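STING-associated CdnE c-di-GMP synthase (Flavobacteriaceae, PDB 6WT8) probably joins two GTP molecules into the cyclic dinucleotide c-di-GMP, the signal sensed by a bacterial STING in CBASS defence. Local coordinates at residues A[42-55]-A[294-306]. Sequence-based numbering, arbitrary orientation.
Sequences IEYSDVSIYIKESM and EDLHYLDLVSILY
The Tyr298 ring points its edge at the 42-55 segment: Ser48 OG and Glu43 OE1 lie near its plane, Leu299 CG sits over one face near the ring's border, 3.5 Å from the plane, and Lys52 CG approaches obliquely, 3.4 Å from Tyr298 CE2. The His297 ring has Tyr298 CD1 over one face and the Glu43 carboxylate at its edge, the two planes 57° apart. His297 NE2 donates to Glu43 OE2 (2.8 Å), meeting it from above the carboxylate plane. With chi1 at 75°, Tyr298 CG sits between backbone N and carbonyl carbon, and the ring reaches across until its OH donates to Ser48 OG at 2.6 Å. Ser48 OG in turn donates to Glu43 O, which Lys52 NZ grips from the opposite face. A phenylalanine in place of Tyr298 would probably leave Ser48 OG without this donor and the ring less firmly tied to the helix. The selenium of Met55, a selenomethionine here, makes an oblique Met-aromatic contact with Tyr298. Ile51 CD1 packs 3.7 Å from Leu299 CD2. Phe259 touches Met55; Ile353 and Leu357 touch Ile51. Tyr298 thus keys the approach to helix 300-314 into turn 42-43 and helix 46-56, in a helical region consistent with a CD-NTase fold.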
loop_
_atom_site.group_PDB
_atom_site.type_symbol
_atom_site.label_atom_id
_atom_site.label_comp_id
_atom_site.label_asym_id
_atom_site.label_seq_id
_atom_site.Cartn_x
_atom_site.Cartn_y
_atom_site.Cartn_z
ATOM N N ILE A 42 -13.743 -4.469 29.416
ATOM C CA ILE A 42 -13.818 -5.040 28.067
ATOM C C ILE A 42 -12.481 -4.984 27.339
ATOM O O ILE A 42 -12.233 -5.776 26.405
ATOM C CB ILE A 42 -14.903 -4.318 27.236
ATOM C CG1 ILE A 42 -15.267 -5.156 26.015
ATOM C CG2 ILE A 42 -14.432 -2.916 26.826
ATOM C CD1 ILE A 42 -16.546 -4.745 25.406
ATOM N N GLU A 43 -11.576 -4.090 27.747
ATOM C CA GLU A 43 -10.386 -3.934 26.928
ATOM C C GLU A 43 -9.415 -5.102 27.035
ATOM O O GLU A 43 -8.604 -5.274 26.118
ATOM C CB GLU A 43 -9.715 -2.600 27.252
ATOM C CG GLU A 43 -10.492 -1.459 26.570
ATOM C CD GLU A 43 -9.715 -0.172 26.441
ATOM O OE1 GLU A 43 -8.470 -0.241 26.306
ATOM O OE2 GLU A 43 -10.349 0.913 26.462
ATOM N N TYR A 44 -9.502 -5.928 28.089
ATOM C CA TYR A 44 -8.721 -7.152 28.109
ATOM C C TYR A 44 -9.601 -8.397 28.001
ATOM O O TYR A 44 -9.144 -9.494 28.327
ATOM C CB TYR A 44 -7.818 -7.207 29.334
ATOM C CG TYR A 44 -8.525 -6.839 30.604
ATOM C CD1 TYR A 44 -9.312 -7.771 31.273
ATOM C CD2 TYR A 44 -8.409 -5.550 31.143
ATOM C CE1 TYR A 44 -9.965 -7.450 32.443
ATOM C CE2 TYR A 44 -9.059 -5.216 32.308
ATOM C CZ TYR A 44 -9.834 -6.159 32.962
ATOM O OH TYR A 44 -10.495 -5.838 34.116
ATOM N N SER A 45 -10.801 -8.251 27.428
ATOM C CA SER A 45 -11.479 -9.419 26.870
ATOM C C SER A 45 -10.692 -9.986 25.691
ATOM O O SER A 45 -9.916 -9.287 25.017
ATOM C CB SER A 45 -12.897 -9.068 26.431
ATOM O OG SER A 45 -12.902 -8.222 25.284
ATOM N N ASP A 46 -10.894 -11.286 25.422
ATOM C CA ASP A 46 -10.197 -11.898 24.297
ATOM C C ASP A 46 -10.562 -11.217 22.984
ATOM O O ASP A 46 -9.679 -10.985 22.149
ATOM C CB ASP A 46 -10.489 -13.402 24.187
ATOM C CG ASP A 46 -9.785 -14.235 25.270
ATOM O OD1 ASP A 46 -8.948 -13.690 26.032
ATOM O OD2 ASP A 46 -10.077 -15.454 25.349
ATOM N N VAL A 47 -11.843 -10.854 22.798
ATOM C CA VAL A 47 -12.219 -10.220 21.519
ATOM C C VAL A 47 -11.522 -8.869 21.367
ATOM O O VAL A 47 -11.009 -8.527 20.282
ATOM C CB VAL A 47 -13.758 -10.095 21.387
ATOM C CG1 VAL A 47 -14.444 -9.386 22.562
ATOM C CG2 VAL A 47 -14.141 -9.407 20.065
ATOM N N SER A 48 -11.456 -8.100 22.453
ATOM C CA SER A 48 -10.755 -6.810 22.405
ATOM C C SER A 48 -9.267 -6.995 22.126
ATOM O O SER A 48 -8.668 -6.231 21.357
ATOM C CB SER A 48 -10.932 -6.063 23.714
ATOM O OG SER A 48 -10.022 -4.975 23.700
ATOM N N ILE A 49 -8.627 -7.969 22.781
ATOM C CA ILE A 49 -7.202 -8.189 22.505
ATOM C C ILE A 49 -6.972 -8.566 21.046
ATOM O O ILE A 49 -6.010 -8.112 20.400
ATOM C CB ILE A 49 -6.653 -9.256 23.467
ATOM C CG1 ILE A 49 -6.720 -8.713 24.882
ATOM C CG2 ILE A 49 -5.240 -9.618 23.121
ATOM C CD1 ILE A 49 -6.501 -9.845 25.904
ATOM N N TYR A 50 -7.839 -9.416 20.504
ATOM C CA TYR A 50 -7.731 -9.746 19.086
ATOM C C TYR A 50 -7.824 -8.491 18.225
ATOM O O TYR A 50 -7.059 -8.332 17.264
ATOM C CB TYR A 50 -8.836 -10.723 18.703
ATOM C CG TYR A 50 -8.924 -11.007 17.212
ATOM C CD1 TYR A 50 -7.856 -11.575 16.526
ATOM C CD2 TYR A 50 -10.075 -10.688 16.513
ATOM C CE1 TYR A 50 -7.921 -11.848 15.095
ATOM C CE2 TYR A 50 -10.158 -10.961 15.105
ATOM C CZ TYR A 50 -9.092 -11.523 14.436
ATOM O OH TYR A 50 -9.119 -11.827 13.065
ATOM N N ILE A 51 -8.826 -7.666 18.495
ATOM C CA ILE A 51 -8.971 -6.415 17.724
ATOM C C ILE A 51 -7.713 -5.550 17.847
ATOM O O ILE A 51 -7.176 -5.043 16.834
ATOM C CB ILE A 51 -10.211 -5.652 18.204
ATOM C CG1 ILE A 51 -11.479 -6.443 17.891
ATOM C CG2 ILE A 51 -10.245 -4.237 17.594
ATOM C CD1 ILE A 51 -12.698 -5.941 18.661
ATOM N N LYS A 52 -7.206 -5.399 19.077
ATOM C CA LYS A 52 -6.026 -4.541 19.289
ATOM C C LYS A 52 -4.835 -5.041 18.500
ATOM O O LYS A 52 -4.109 -4.252 17.864
ATOM C CB LYS A 52 -5.645 -4.500 20.783
ATOM C CG LYS A 52 -6.526 -3.611 21.556
ATOM C CD LYS A 52 -5.976 -3.427 23.002
ATOM C CE LYS A 52 -5.944 -4.730 23.774
ATOM N NZ LYS A 52 -5.638 -4.497 25.285
ATOM N N GLU A 53 -4.559 -6.344 18.590
ATOM C CA GLU A 53 -3.352 -6.863 17.966
ATOM C C GLU A 53 -3.510 -6.910 16.456
ATOM O O GLU A 53 -2.521 -6.737 15.729
ATOM C CB GLU A 53 -3.027 -8.221 18.595
ATOM C CG GLU A 53 -2.678 -7.938 20.091
ATOM C CD GLU A 53 -2.060 -9.096 20.842
ATOM O OE1 GLU A 53 -1.874 -10.166 20.227
ATOM O OE2 GLU A 53 -1.784 -8.921 22.077
ATOM N N SER A 54 -4.754 -7.060 15.983
ATOM C CA SER A 54 -5.016 -6.983 14.549
ATOM C C SER A 54 -4.846 -5.556 14.020
ATOM O O SER A 54 -4.439 -5.370 12.869
ATOM C CB SER A 54 -6.427 -7.451 14.237
ATOM O OG SER A 54 -6.551 -8.851 14.416
HETATM N N MSE A 55 -5.160 -4.552 14.821
HETATM C CA MSE A 55 -5.021 -3.155 14.445
HETATM C C MSE A 55 -3.563 -2.720 14.490
HETATM O O MSE A 55 -3.158 -1.895 13.676
HETATM C CB MSE A 55 -5.861 -2.245 15.355
HETATM C CG MSE A 55 -7.315 -2.334 14.971
HETATM SE SE MSE A 55 -8.295 -1.052 16.094
HETATM C CE MSE A 55 -9.901 -1.361 15.273
ATOM N N GLU A 294 -12.427 10.061 13.431
ATOM C CA GLU A 294 -11.137 10.486 13.952
ATOM C C GLU A 294 -11.103 10.635 15.472
ATOM O O GLU A 294 -10.001 10.639 16.043
ATOM C CB GLU A 294 -10.713 11.790 13.307
ATOM C CG GLU A 294 -11.575 12.991 13.707
ATOM C CD GLU A 294 -11.090 14.215 12.960
ATOM O OE1 GLU A 294 -11.245 14.209 11.727
ATOM O OE2 GLU A 294 -10.493 15.120 13.579
ATOM N N ASP A 295 -12.254 10.727 16.147
ATOM C CA ASP A 295 -12.240 10.854 17.607
ATOM C C ASP A 295 -12.843 9.636 18.281
ATOM O O ASP A 295 -13.098 9.662 19.492
ATOM C CB ASP A 295 -12.973 12.126 18.041
ATOM C CG ASP A 295 -12.207 13.373 17.664
ATOM O OD1 ASP A 295 -10.966 13.382 17.818
ATOM O OD2 ASP A 295 -12.864 14.372 17.281
ATOM N N LEU A 296 -13.062 8.570 17.542
ATOM C CA LEU A 296 -13.646 7.380 18.154
ATOM C C LEU A 296 -12.580 6.527 18.838
ATOM O O LEU A 296 -11.452 6.385 18.344
ATOM C CB LEU A 296 -14.329 6.518 17.088
ATOM C CG LEU A 296 -15.649 7.108 16.554
ATOM C CD1 LEU A 296 -16.209 6.081 15.569
ATOM C CD2 LEU A 296 -16.636 7.314 17.642
ATOM N N HIS A 297 -12.991 5.887 19.933
ATOM C CA HIS A 297 -12.201 4.840 20.555
ATOM C C HIS A 297 -12.044 3.663 19.594
ATOM O O HIS A 297 -12.900 3.395 18.734
ATOM C CB HIS A 297 -12.937 4.412 21.807
ATOM C CG HIS A 297 -12.274 3.308 22.601
ATOM N ND1 HIS A 297 -12.588 1.962 22.440
ATOM C CD2 HIS A 297 -11.430 3.379 23.664
ATOM C CE1 HIS A 297 -11.905 1.255 23.319
ATOM N NE2 HIS A 297 -11.206 2.089 24.084
ATOM N N TYR A 298 -10.931 2.919 19.731
ATOM C CA TYR A 298 -10.635 1.880 18.726
ATOM C C TYR A 298 -11.734 0.816 18.599
ATOM O O TYR A 298 -11.983 0.352 17.484
ATOM C CB TYR A 298 -9.269 1.223 19.008
ATOM C CG TYR A 298 -9.238 0.251 20.174
ATOM C CD1 TYR A 298 -9.091 0.702 21.503
ATOM C CD2 TYR A 298 -9.443 -1.113 19.971
ATOM C CE1 TYR A 298 -9.119 -0.200 22.573
ATOM C CE2 TYR A 298 -9.483 -2.010 21.034
ATOM C CZ TYR A 298 -9.311 -1.564 22.319
ATOM O OH TYR A 298 -9.361 -2.449 23.385
ATOM N N LEU A 299 -12.429 0.465 19.692
ATOM C CA LEU A 299 -13.477 -0.561 19.571
ATOM C C LEU A 299 -14.627 -0.041 18.727
ATOM O O LEU A 299 -15.279 -0.814 18.028
ATOM C CB LEU A 299 -13.993 -1.002 20.956
ATOM C CG LEU A 299 -12.968 -1.825 21.792
ATOM C CD1 LEU A 299 -13.520 -2.052 23.156
ATOM C CD2 LEU A 299 -12.653 -3.182 21.151
ATOM N N ASP A 300 -14.910 1.263 18.807
ATOM C CA ASP A 300 -16.016 1.800 18.032
ATOM C C ASP A 300 -15.685 1.855 16.548
ATOM O O ASP A 300 -16.612 1.972 15.739
ATOM C CB ASP A 300 -16.392 3.200 18.549
ATOM C CG ASP A 300 -16.997 3.160 19.971
ATOM O OD1 ASP A 300 -17.403 2.084 20.434
ATOM O OD2 ASP A 300 -17.079 4.207 20.659
ATOM N N LEU A 301 -14.401 1.740 16.160
ATOM C CA LEU A 301 -14.070 1.660 14.744
ATOM C C LEU A 301 -14.607 0.405 14.101
ATOM O O LEU A 301 -14.779 0.379 12.862
ATOM C CB LEU A 301 -12.554 1.705 14.518
ATOM C CG LEU A 301 -11.892 2.979 15.019
ATOM C CD1 LEU A 301 -10.363 2.879 14.863
ATOM C CD2 LEU A 301 -12.415 4.225 14.301
ATOM N N VAL A 302 -14.826 -0.672 14.881
ATOM C CA VAL A 302 -15.337 -1.900 14.273
ATOM C C VAL A 302 -16.723 -1.642 13.727
ATOM O O VAL A 302 -17.058 -2.094 12.634
ATOM C CB VAL A 302 -15.345 -3.053 15.285
ATOM C CG1 VAL A 302 -15.823 -4.369 14.617
ATOM C CG2 VAL A 302 -13.946 -3.228 15.859
ATOM N N SER A 303 -17.547 -0.905 14.491
ATOM C CA SER A 303 -18.872 -0.510 14.026
ATOM C C SER A 303 -18.808 0.408 12.790
ATOM O O SER A 303 -19.611 0.256 11.872
ATOM C CB SER A 303 -19.576 0.197 15.157
ATOM O OG SER A 303 -20.869 0.650 14.760
ATOM N N ILE A 304 -17.871 1.360 12.756
ATOM C CA ILE A 304 -17.723 2.221 11.564
ATOM C C ILE A 304 -17.468 1.380 10.323
ATOM O O ILE A 304 -18.058 1.584 9.257
ATOM C CB ILE A 304 -16.573 3.220 11.777
ATOM C CG1 ILE A 304 -16.964 4.260 12.777
ATOM C CG2 ILE A 304 -16.103 3.891 10.430
ATOM C CD1 ILE A 304 -18.092 5.176 12.380
ATOM N N LEU A 305 -16.547 0.432 10.441
ATOM C CA LEU A 305 -16.229 -0.449 9.318
ATOM C C LEU A 305 -17.430 -1.299 8.913
ATOM O O LEU A 305 -17.704 -1.462 7.708
ATOM C CB LEU A 305 -15.041 -1.314 9.676
ATOM C CG LEU A 305 -13.710 -0.551 9.713
ATOM C CD1 LEU A 305 -12.635 -1.487 10.312
ATOM C CD2 LEU A 305 -13.289 -0.182 8.269
ATOM N N TYR A 306 -18.155 -1.858 9.892
ATOM C CA TYR A 306 -19.347 -2.629 9.563
ATOM C C TYR A 306 -20.355 -1.776 8.824
ATOM O O TYR A 306 -20.926 -2.224 7.819
ATOM C CB TYR A 306 -19.966 -3.220 10.823
ATOM C CG TYR A 306 -21.248 -3.947 10.556
ATOM C CD1 TYR A 306 -21.260 -5.193 10.004
ATOM C CD2 TYR A 306 -22.468 -3.408 10.943
ATOM C CE1 TYR A 306 -22.411 -5.880 9.739
ATOM C CE2 TYR A 306 -23.651 -4.096 10.667
ATOM C CZ TYR A 306 -23.601 -5.340 10.072
ATOM O OH TYR A 306 -24.745 -6.049 9.826
#